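Local atomic coordinates of TnpArep for protein (Escherichia coli, PDB entry 4ER8), a protein that binds repetitive extragenic palindrome (REP) DNA hairpins and cleaves and recombines the clustered elements that contain them, acting as a single-strand endonuclease. Residues N22-L35 with A52-W64. Numbering follows the deposited sequence.
Sequences NRRSQLLTTQYQML and AWVVLPEHMHCIW. With NI (nickel (II) ion), chain C.
The carbonyl oxygen of Q26, a residue whose side chain lies against P57 in the turn between strands 49-55 and 59-65, is gripped by three donors, T29 N, T30 N and the T30 OG1 hydroxyl, the last from above the carbonyl plane. One hydrogen bond joins the two segments: L28 N donates to P57 O over 2.9 Å, from 17° out of the carbonyl plane. This bond ties the first turn of helix 27-30 to the hairpin tip, and it illustrates how a metal-bearing hairpin can be packed from behind. Q26 and T29 pack side by side against the proline, Q26 through CB and T29 with its CB 3.7 Å from P57 CA. L28 turns inward: its CB rests 3.6 Å from V55 CG1, while CD1 reaches over the backbone N of H59. Further along, V55 is shared between two residues of the next helix. L35, its CG anti to the backbone N (chi1 -176°), meets V55 tip to tip through CD2, and Y32 presents the CE1 edge of its ring, with V55 CG2 near the ring plane at 3.8 Å. M60 SD, approached by L28 and L35, also receives a weak hydrogen bond from W53 NE1.

On the neighbouring side of the turn, E58 folds its chain at chi2 (54°), with its CG 3.5 Å from R23 O. Its carboxylate turns to the metal side: OE1 accepts from H59 ND1 at 2.7 Å on the syn side, close to the imidazole plane, and OE2 forms a salt bridge with R162. Without this carboxylate, as with an alanine at E58, H59 ND1 would probably lose its acceptor and R162 its mate, leaving the imidazole freer to turn. H59 NE2 and H61 NE2 bind nickel at 2.1 and 2.0 Å, and N119, H123 and E161 complete the site. Two metal-binding histidines on one strand, separated by a single hydrophobic residue, form the HUH motif of this nuclease family.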
loop_
_atom_site.group_PDB
_atom_site.type_symbol
_atom_site.label_atom_id
_atom_site.label_comp_id
_atom_site.label_asym_id
_atom_site.label_seq_id
_atom_site.Cartn_x
_atom_site.Cartn_y
_atom_site.Cartn_z
ATOM N N ASN A 22 2.504 -3.043 -15.705
ATOM C CA ASN A 22 1.469 -2.974 -16.765
ATOM C C ASN A 22 0.153 -2.254 -16.338
ATOM O O ASN A 22 -0.603 -2.729 -15.479
ATOM C CB ASN A 22 1.240 -4.418 -17.291
ATOM C CG ASN A 22 0.036 -4.564 -18.234
ATOM O OD1 ASN A 22 -0.449 -3.615 -18.867
ATOM N ND2 ASN A 22 -0.444 -5.799 -18.327
ATOM N N ARG A 23 -0.096 -1.100 -16.966
ATOM C CA ARG A 23 -1.230 -0.232 -16.658
ATOM C C ARG A 23 -2.569 -0.931 -16.761
ATOM O O ARG A 23 -3.449 -0.608 -15.981
ATOM C CB ARG A 23 -1.299 0.983 -17.602
ATOM C CG ARG A 23 -0.005 1.662 -17.881
ATOM C CD ARG A 23 -0.217 3.024 -18.569
ATOM N NE ARG A 23 -0.850 3.993 -17.673
ATOM C CZ ARG A 23 -0.574 5.303 -17.617
ATOM N NH1 ARG A 23 0.364 5.846 -18.403
ATOM N NH2 ARG A 23 -1.243 6.081 -16.759
ATOM N N ARG A 24 -2.748 -1.817 -17.747
ATOM C CA ARG A 24 -4.050 -2.481 -17.974
ATOM C C ARG A 24 -4.192 -3.782 -17.168
ATOM O O ARG A 24 -5.180 -4.503 -17.337
ATOM C CB ARG A 24 -4.323 -2.777 -19.485
ATOM C CG ARG A 24 -4.306 -1.588 -20.439
ATOM C CD ARG A 24 -5.418 -0.609 -20.121
ATOM N NE ARG A 24 -5.005 0.800 -20.242
ATOM C CZ ARG A 24 -5.639 1.834 -19.661
ATOM N NH1 ARG A 24 -6.728 1.633 -18.912
ATOM N NH2 ARG A 24 -5.186 3.081 -19.814
ATOM N N SER A 25 -3.211 -4.107 -16.325
ATOM C CA SER A 25 -3.288 -5.325 -15.506
ATOM C C SER A 25 -4.400 -5.251 -14.473
ATOM O O SER A 25 -4.806 -4.159 -14.080
ATOM C CB SER A 25 -1.963 -5.558 -14.807
ATOM O OG SER A 25 -1.981 -6.735 -14.034
ATOM N N GLN A 26 -4.914 -6.405 -14.051
ATOM C CA GLN A 26 -5.909 -6.479 -12.951
ATOM C C GLN A 26 -5.550 -7.611 -12.053
ATOM O O GLN A 26 -6.366 -8.102 -11.251
ATOM C CB GLN A 26 -7.311 -6.720 -13.454
ATOM C CG GLN A 26 -7.831 -5.639 -14.364
ATOM C CD GLN A 26 -9.328 -5.612 -14.367
ATOM O OE1 GLN A 26 -9.946 -4.933 -15.191
ATOM N NE2 GLN A 26 -9.936 -6.336 -13.409
ATOM N N LEU A 27 -4.300 -8.009 -12.208
ATOM C CA LEU A 27 -3.711 -9.052 -11.469
ATOM C C LEU A 27 -3.785 -8.899 -9.935
ATOM O O LEU A 27 -3.960 -9.884 -9.240
ATOM C CB LEU A 27 -2.278 -9.175 -11.951
ATOM C CG LEU A 27 -1.499 -10.290 -11.272
ATOM C CD1 LEU A 27 -1.678 -11.635 -12.029
ATOM C CD2 LEU A 27 -0.077 -9.887 -11.203
ATOM N N LEU A 28 -3.634 -7.697 -9.378
ATOM C CA LEU A 28 -3.580 -7.578 -7.909
ATOM C C LEU A 28 -4.982 -7.817 -7.337
ATOM O O LEU A 28 -5.185 -8.162 -6.165
ATOM C CB LEU A 28 -3.007 -6.233 -7.455
ATOM C CG LEU A 28 -1.545 -5.886 -7.750
ATOM C CD1 LEU A 28 -1.105 -4.636 -6.986
ATOM C CD2 LEU A 28 -0.639 -7.058 -7.428
ATOM N N THR A 29 -5.950 -7.659 -8.218
ATOM C CA THR A 29 -7.316 -7.791 -7.856
ATOM C C THR A 29 -7.760 -9.244 -8.079
ATOM O O THR A 29 -8.116 -9.943 -7.118
ATOM C CB THR A 29 -8.101 -6.724 -8.596
ATOM O OG1 THR A 29 -8.584 -5.799 -7.618
ATOM C CG2 THR A 29 -9.264 -7.298 -9.427
ATOM N N THR A 30 -7.671 -9.695 -9.333
ATOM C CA THR A 30 -7.974 -11.064 -9.725
ATOM C C THR A 30 -7.314 -12.055 -8.753
ATOM O O THR A 30 -7.994 -12.904 -8.160
ATOM C CB THR A 30 -7.554 -11.278 -11.204
ATOM O OG1 THR A 30 -8.362 -10.428 -12.042
ATOM C CG2 THR A 30 -7.698 -12.740 -11.649
ATOM N N GLN A 31 -6.012 -11.903 -8.526
ATOM C CA GLN A 31 -5.312 -12.768 -7.594
ATOM C C GLN A 31 -5.191 -12.150 -6.223
ATOM O O GLN A 31 -4.199 -12.351 -5.508
ATOM C CB GLN A 31 -3.935 -13.123 -8.126
ATOM C CG GLN A 31 -3.970 -13.978 -9.379
ATOM C CD GLN A 31 -4.906 -15.165 -9.238
ATOM O OE1 GLN A 31 -5.697 -15.435 -10.145
ATOM N NE2 GLN A 31 -4.839 -15.870 -8.093
ATOM N N TYR A 32 -6.224 -11.429 -5.826
ATOM C CA TYR A 32 -6.245 -10.875 -4.484
ATOM C C TYR A 32 -5.704 -11.843 -3.416
ATOM O O TYR A 32 -4.941 -11.454 -2.522
ATOM C CB TYR A 32 -7.656 -10.433 -4.121
ATOM C CG TYR A 32 -7.696 -9.565 -2.888
ATOM C CD1 TYR A 32 -6.774 -8.529 -2.707
ATOM C CD2 TYR A 32 -8.664 -9.765 -1.902
ATOM C CE1 TYR A 32 -6.813 -7.728 -1.575
ATOM C CE2 TYR A 32 -8.715 -8.961 -0.776
ATOM C CZ TYR A 32 -7.785 -7.949 -0.614
ATOM O OH TYR A 32 -7.841 -7.160 0.502
ATOM N N GLN A 33 -6.100 -13.103 -3.548
ATOM C CA GLN A 33 -5.817 -14.156 -2.592
ATOM C C GLN A 33 -4.348 -14.459 -2.455
ATOM O O GLN A 33 -3.838 -14.468 -1.344
ATOM C CB GLN A 33 -6.588 -15.420 -2.989
ATOM C CG GLN A 33 -8.108 -15.268 -2.862
ATOM C CD GLN A 33 -8.475 -14.636 -1.525
ATOM O OE1 GLN A 33 -7.834 -14.910 -0.492
ATOM N NE2 GLN A 33 -9.492 -13.760 -1.540
ATOM N N MET A 34 -3.668 -14.713 -3.573
ATOM C CA MET A 34 -2.212 -14.911 -3.539
ATOM C C MET A 34 -1.558 -13.724 -2.869
ATOM O O MET A 34 -0.668 -13.905 -2.032
ATOM C CB MET A 34 -1.614 -15.048 -4.932
ATOM C CG MET A 34 -1.662 -16.444 -5.545
ATOM S SD MET A 34 -2.163 -16.253 -7.284
ATOM C CE MET A 34 -2.174 -17.966 -7.837
ATOM N N LEU A 35 -2.012 -12.513 -3.219
ATOM C CA LEU A 35 -1.443 -11.310 -2.613
ATOM C C LEU A 35 -1.621 -11.355 -1.126
ATOM O O LEU A 35 -0.639 -11.363 -0.381
ATOM C CB LEU A 35 -2.054 -10.033 -3.167
ATOM C CG LEU A 35 -1.471 -8.703 -2.668
ATOM C CD1 LEU A 35 -0.073 -8.433 -3.159
ATOM C CD2 LEU A 35 -2.360 -7.582 -3.103
ATOM N N ALA A 52 -2.439 0.924 7.370
ATOM C CA ALA A 52 -3.453 0.890 6.341
ATOM C C ALA A 52 -2.952 0.336 5.008
ATOM O O ALA A 52 -1.758 0.339 4.740
ATOM C CB ALA A 52 -4.063 2.258 6.148
ATOM N N TRP A 53 -3.878 -0.120 4.166
ATOM C CA TRP A 53 -3.479 -0.638 2.884
ATOM C C TRP A 53 -4.664 -0.597 1.909
ATOM O O TRP A 53 -5.767 -0.925 2.314
ATOM C CB TRP A 53 -2.996 -2.067 3.113
ATOM C CG TRP A 53 -2.071 -2.658 2.110
ATOM C CD1 TRP A 53 -2.185 -2.624 0.744
ATOM C CD2 TRP A 53 -0.916 -3.461 2.400
ATOM N NE1 TRP A 53 -1.136 -3.328 0.174
ATOM C CE2 TRP A 53 -0.365 -3.864 1.175
ATOM C CE3 TRP A 53 -0.295 -3.876 3.592
ATOM C CZ2 TRP A 53 0.788 -4.658 1.105
ATOM C CZ3 TRP A 53 0.846 -4.650 3.523
ATOM C CH2 TRP A 53 1.386 -5.029 2.296
ATOM N N VAL A 54 -4.454 -0.138 0.669
ATOM C CA VAL A 54 -5.360 -0.464 -0.437
ATOM C C VAL A 54 -4.646 -1.301 -1.482
ATOM O O VAL A 54 -3.448 -1.133 -1.743
ATOM C CB VAL A 54 -5.796 0.721 -1.288
ATOM C CG1 VAL A 54 -7.098 1.244 -0.869
ATOM C CG2 VAL A 54 -4.703 1.770 -1.387
ATOM N N VAL A 55 -5.420 -2.140 -2.145
ATOM C CA VAL A 55 -4.960 -2.790 -3.346
ATOM C C VAL A 55 -5.827 -2.343 -4.512
ATOM O O VAL A 55 -7.050 -2.408 -4.468
ATOM C CB VAL A 55 -5.120 -4.270 -3.222
ATOM C CG1 VAL A 55 -4.607 -4.948 -4.507
ATOM C CG2 VAL A 55 -4.408 -4.755 -1.955
ATOM N N LEU A 56 -5.187 -1.909 -5.572
ATOM C CA LEU A 56 -5.944 -1.572 -6.735
ATOM C C LEU A 56 -5.658 -2.689 -7.714
ATOM O O LEU A 56 -4.853 -3.583 -7.392
ATOM C CB LEU A 56 -5.612 -0.160 -7.220
ATOM C CG LEU A 56 -6.262 0.730 -6.139
ATOM C CD1 LEU A 56 -5.240 1.374 -5.206
ATOM C CD2 LEU A 56 -7.216 1.764 -6.703
ATOM N N PRO A 57 -6.339 -2.699 -8.874
ATOM C CA PRO A 57 -6.063 -3.818 -9.764
ATOM C C PRO A 57 -4.612 -3.845 -10.171
ATOM O O PRO A 57 -4.042 -4.927 -10.280
ATOM C CB PRO A 57 -6.949 -3.539 -10.975
ATOM C CG PRO A 57 -7.986 -2.541 -10.478
ATOM C CD PRO A 57 -7.274 -1.725 -9.463
ATOM N N GLU A 58 -3.995 -2.676 -10.334
ATOM C CA GLU A 58 -2.603 -2.616 -10.829
ATOM C C GLU A 58 -1.547 -1.887 -9.983
ATOM O O GLU A 58 -0.464 -1.625 -10.493
ATOM C CB GLU A 58 -2.559 -2.046 -12.256
ATOM C CG GLU A 58 -3.472 -0.833 -12.472
ATOM C CD GLU A 58 -3.232 0.267 -11.471
ATOM O OE1 GLU A 58 -4.081 0.474 -10.579
ATOM O OE2 GLU A 58 -2.192 0.934 -11.564
ATOM N N HIS A 59 -1.836 -1.566 -8.723
ATOM C CA HIS A 59 -0.862 -0.943 -7.816
ATOM C C HIS A 59 -1.471 -0.894 -6.439
ATOM O O HIS A 59 -2.664 -1.174 -6.272
ATOM C CB HIS A 59 -0.478 0.476 -8.284
ATOM C CG HIS A 59 -1.482 1.549 -7.972
ATOM N ND1 HIS A 59 -2.713 1.635 -8.591
ATOM C CD2 HIS A 59 -1.398 2.635 -7.159
ATOM C CE1 HIS A 59 -3.348 2.718 -8.159
ATOM N NE2 HIS A 59 -2.577 3.331 -7.273
ATOM N N MET A 60 -0.674 -0.542 -5.447
ATOM C CA MET A 60 -1.184 -0.485 -4.114
ATOM C C MET A 60 -0.443 0.599 -3.381
ATOM O O MET A 60 0.673 0.961 -3.776
ATOM C CB MET A 60 -1.055 -1.847 -3.423
ATOM C CG MET A 60 0.332 -2.389 -3.147
ATOM S SD MET A 60 0.321 -4.243 -2.930
ATOM C CE MET A 60 2.038 -4.558 -2.800
ATOM N N HIS A 61 -1.073 1.134 -2.338
ATOM C CA HIS A 61 -0.468 2.084 -1.438
ATOM C C HIS A 61 -0.661 1.564 -0.049
ATOM O O HIS A 61 -1.710 0.983 0.242
ATOM C CB HIS A 61 -1.214 3.390 -1.506
ATOM C CG HIS A 61 -1.287 3.981 -2.866
ATOM N ND1 HIS A 61 -0.241 4.682 -3.432
ATOM C CD2 HIS A 61 -2.292 4.011 -3.771
ATOM C CE1 HIS A 61 -0.587 5.094 -4.641
ATOM N NE2 HIS A 61 -1.831 4.713 -4.866
ATOM N N CYS A 62 0.294 1.788 0.843
ATOM C CA CYS A 62 0.047 1.353 2.221
ATOM C C CYS A 62 0.893 2.073 3.284
ATOM O O CYS A 62 1.834 2.787 2.962
ATOM C CB CYS A 62 0.219 -0.149 2.302
ATOM S SG CYS A 62 1.913 -0.597 2.072
ATOM N N ILE A 63 0.530 1.897 4.549
ATOM C CA ILE A 63 1.309 2.429 5.690
ATOM C C ILE A 63 1.722 1.351 6.704
ATOM O O ILE A 63 0.863 0.591 7.174
ATOM C CB ILE A 63 0.538 3.493 6.436
ATOM C CG1 ILE A 63 0.175 4.647 5.495
ATOM C CG2 ILE A 63 1.378 4.011 7.559
ATOM C CD1 ILE A 63 -0.934 5.597 6.032
ATOM N N TRP A 64 3.015 1.288 7.022
ATOM C CA TRP A 64 3.534 0.303 8.004
ATOM C C TRP A 64 4.208 0.966 9.176
ATOM O O TRP A 64 4.729 2.079 9.074
ATOM C CB TRP A 64 4.634 -0.608 7.441
ATOM C CG TRP A 64 4.312 -1.413 6.259
ATOM C CD1 TRP A 64 3.085 -1.668 5.756
ATOM C CD2 TRP A 64 5.248 -2.138 5.450
ATOM N NE1 TRP A 64 3.198 -2.463 4.634
ATOM C CE2 TRP A 64 4.517 -2.781 4.443
ATOM C CE3 TRP A 64 6.635 -2.292 5.479
ATOM C CZ2 TRP A 64 5.131 -3.564 3.440
ATOM C CZ3 TRP A 64 7.255 -3.074 4.476
ATOM C CH2 TRP A 64 6.498 -3.692 3.475
HETATM NI NI NI C . -3.054 5.159 -6.382
#